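Local coordinates for putative cytochrome P450 YjiB (Bacillus subtilis subsp. subtilis, PDB 4RM4), which binds heme and probably acts as a cytochrome P450 monooxygenase, inserting one atom of molecular oxygen into organic substrates, at residues Asp22-Phe27 with Tyr387-Phe392. Numbering follows the deposited sequence.
Sequences DAYHPF and YGLKSF
Ala23 meets Tyr387 through its backbone: Ala23 O lies at the edge of the Tyr387 ring, 3.8 Å from CE1. Ala23 and Tyr24 are the middle residues of a type I turn that runs from Asp22 to His25. Tyr24 carries most of the first segment's share of the contact. Its ring sits between two side chains. Tyr387 covers one face in an offset stack, the planes nearly parallel and the centroids 4.7 Å apart. The offset puts Tyr387 OH, rather than the Tyr387 ring, over the centre of the Tyr24 ring. On the opposite face Leu389 CD2 makes a CH-pi contact, 3.6 Å from the ring centroid and displaced toward the rim. The Tyr24 hydroxyl is hydrogen-bonded to Asn250 OD1. Asn250 ND2 hydrogen-bonds to Tyr387 O, so the same side chain ties both segments. The Tyr24 carbonyl accepts a 2.7 Å hydrogen bond from Tyr387 OH. This donor stands 34° out of the carbonyl plane. With CG anti to the backbone N (chi1 -176°), the Tyr387 ring is carried in between Tyr24, on one face, and Phe27, on the other, and OH reaches Tyr24 O. Arg283 NE also hydrogen-bonds to Tyr387 OH, so this oxygen has two polar partners.

In the P450 fold, the contact joins the N-terminal loop before helix 27-36 to the loop that leads into strand 389-395. That strand is the middle one of a three-stranded antiparallel sheet, between 128-130 and 374-380. The Tyr387 side chain is about 9 Å from the heme.

Pro26 packs obliquely against Tyr387, with CD 3.6 Å from CE1. Phe27, in helix 27-36, turns its edge to the face of Tyr387 in an offset edge-to-face pair. The planes are at 77°. Phe27 CE2 comes nearest, 3.5 Å from Tyr387 OH, which lies in the Phe27 ring plane. Arg319 makes a cation-pi contact with Phe27.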
loop_
_atom_site.group_PDB
_atom_site.type_symbol
_atom_site.label_atom_id
_atom_site.label_comp_id
_atom_site.label_asym_id
_atom_site.label_seq_id
_atom_site.Cartn_x
_atom_site.Cartn_y
_atom_site.Cartn_z
ATOM N N ASP A 22 2.561 19.792 9.030
ATOM C CA ASP A 22 3.472 19.242 8.036
ATOM C C ASP A 22 2.799 18.161 7.186
ATOM O O ASP A 22 1.569 18.019 7.202
ATOM C CB ASP A 22 4.738 18.699 8.716
ATOM C CG ASP A 22 4.431 17.674 9.791
ATOM O OD1 ASP A 22 3.389 16.998 9.685
ATOM O OD2 ASP A 22 5.235 17.536 10.736
ATOM N N ALA A 23 3.609 17.404 6.448
ATOM C CA ALA A 23 3.096 16.389 5.527
ATOM C C ALA A 23 2.513 15.173 6.245
ATOM O O ALA A 23 1.810 14.368 5.633
ATOM C CB ALA A 23 4.185 15.958 4.537
ATOM N N TYR A 24 2.803 15.037 7.535
ATOM C CA TYR A 24 2.222 13.943 8.307
ATOM C C TYR A 24 0.879 14.334 8.915
ATOM O O TYR A 24 0.251 13.530 9.614
ATOM C CB TYR A 24 3.179 13.447 9.405
ATOM C CG TYR A 24 2.945 11.991 9.772
ATOM C CD1 TYR A 24 3.072 10.990 8.817
ATOM C CD2 TYR A 24 2.594 11.623 11.064
ATOM C CE1 TYR A 24 2.856 9.656 9.134
ATOM C CE2 TYR A 24 2.377 10.295 11.401
ATOM C CZ TYR A 24 2.512 9.312 10.436
ATOM O OH TYR A 24 2.297 7.987 10.752
ATOM N N HIS A 25 0.437 15.566 8.654
ATOM C CA HIS A 25 -0.764 16.098 9.312
ATOM C C HIS A 25 -1.733 16.733 8.329
ATOM O O HIS A 25 -2.084 17.902 8.467
ATOM C CB HIS A 25 -0.382 17.110 10.401
ATOM C CG HIS A 25 0.444 16.519 11.497
ATOM N ND1 HIS A 25 -0.110 15.906 12.599
ATOM C CD2 HIS A 25 1.785 16.416 11.644
ATOM C CE1 HIS A 25 0.857 15.465 13.386
ATOM N NE2 HIS A 25 2.016 15.763 12.828
ATOM N N PRO A 26 -2.184 15.957 7.330
ATOM C CA PRO A 26 -3.076 16.518 6.309
ATOM C C PRO A 26 -4.553 16.544 6.710
ATOM O O PRO A 26 -5.375 17.096 5.974
ATOM C CB PRO A 26 -2.892 15.547 5.152
ATOM C CG PRO A 26 -2.683 14.243 5.833
ATOM C CD PRO A 26 -1.829 14.560 7.029
ATOM N N PHE A 27 -4.890 15.948 7.847
ATOM C CA PHE A 27 -6.290 15.697 8.181
ATOM C C PHE A 27 -7.141 16.937 8.461
ATOM O O PHE A 27 -8.298 16.990 8.057
ATOM C CB PHE A 27 -6.377 14.634 9.274
ATOM C CG PHE A 27 -5.702 13.351 8.867
ATOM C CD1 PHE A 27 -6.310 12.503 7.949
ATOM C CD2 PHE A 27 -4.439 13.035 9.336
ATOM C CE1 PHE A 27 -5.687 11.334 7.533
ATOM C CE2 PHE A 27 -3.798 11.868 8.923
ATOM C CZ PHE A 27 -4.428 11.017 8.016
ATOM N N TYR A 387 1.439 8.538 2.046
ATOM C CA TYR A 387 1.326 8.943 3.448
ATOM C C TYR A 387 2.100 7.990 4.355
ATOM O O TYR A 387 1.697 6.852 4.561
ATOM C CB TYR A 387 -0.138 9.044 3.905
ATOM C CG TYR A 387 -0.251 9.563 5.324
ATOM C CD1 TYR A 387 -0.029 10.910 5.614
ATOM C CD2 TYR A 387 -0.519 8.701 6.372
ATOM C CE1 TYR A 387 -0.105 11.385 6.926
ATOM C CE2 TYR A 387 -0.611 9.161 7.668
ATOM C CZ TYR A 387 -0.395 10.498 7.945
ATOM O OH TYR A 387 -0.482 10.934 9.242
ATOM N N GLY A 388 3.211 8.460 4.909
ATOM C CA GLY A 388 4.005 7.630 5.793
ATOM C C GLY A 388 5.241 8.344 6.294
ATOM O O GLY A 388 5.334 9.562 6.188
ATOM N N LEU A 389 6.180 7.571 6.828
ATOM C CA LEU A 389 7.346 8.096 7.521
ATOM C C LEU A 389 8.659 7.638 6.872
ATOM O O LEU A 389 8.811 6.473 6.513
ATOM C CB LEU A 389 7.317 7.644 8.992
ATOM C CG LEU A 389 6.133 8.141 9.828
ATOM C CD1 LEU A 389 6.169 7.537 11.205
ATOM C CD2 LEU A 389 6.175 9.659 9.891
ATOM N N LYS A 390 9.583 8.580 6.715
ATOM C CA LYS A 390 10.944 8.292 6.274
ATOM C C LYS A 390 11.753 7.713 7.441
ATOM O O LYS A 390 12.632 6.862 7.263
ATOM C CB LYS A 390 11.603 9.581 5.780
ATOM C CG LYS A 390 13.018 9.391 5.241
ATOM C CD LYS A 390 13.774 10.719 5.150
ATOM C CE LYS A 390 15.213 10.505 4.687
ATOM N NZ LYS A 390 15.865 9.388 5.429
ATOM N N SER A 391 11.441 8.185 8.641
ATOM C CA SER A 391 12.104 7.708 9.845
ATOM C C SER A 391 11.152 7.842 11.014
ATOM O O SER A 391 10.331 8.756 11.046
ATOM C CB SER A 391 13.395 8.488 10.118
ATOM O OG SER A 391 13.102 9.826 10.445
ATOM N N PHE A 392 11.283 6.920 11.962
ATOM C CA PHE A 392 10.400 6.819 13.119
ATOM C C PHE A 392 11.258 6.319 14.289
ATOM O O PHE A 392 11.420 5.109 14.517
ATOM C CB PHE A 392 9.238 5.868 12.784
ATOM C CG PHE A 392 8.188 5.747 13.856
ATOM C CD1 PHE A 392 8.270 6.474 15.035
ATOM C CD2 PHE A 392 7.110 4.893 13.673
ATOM C CE1 PHE A 392 7.305 6.343 16.020
ATOM C CE2 PHE A 392 6.127 4.756 14.651
ATOM C CZ PHE A 392 6.230 5.482 15.829
#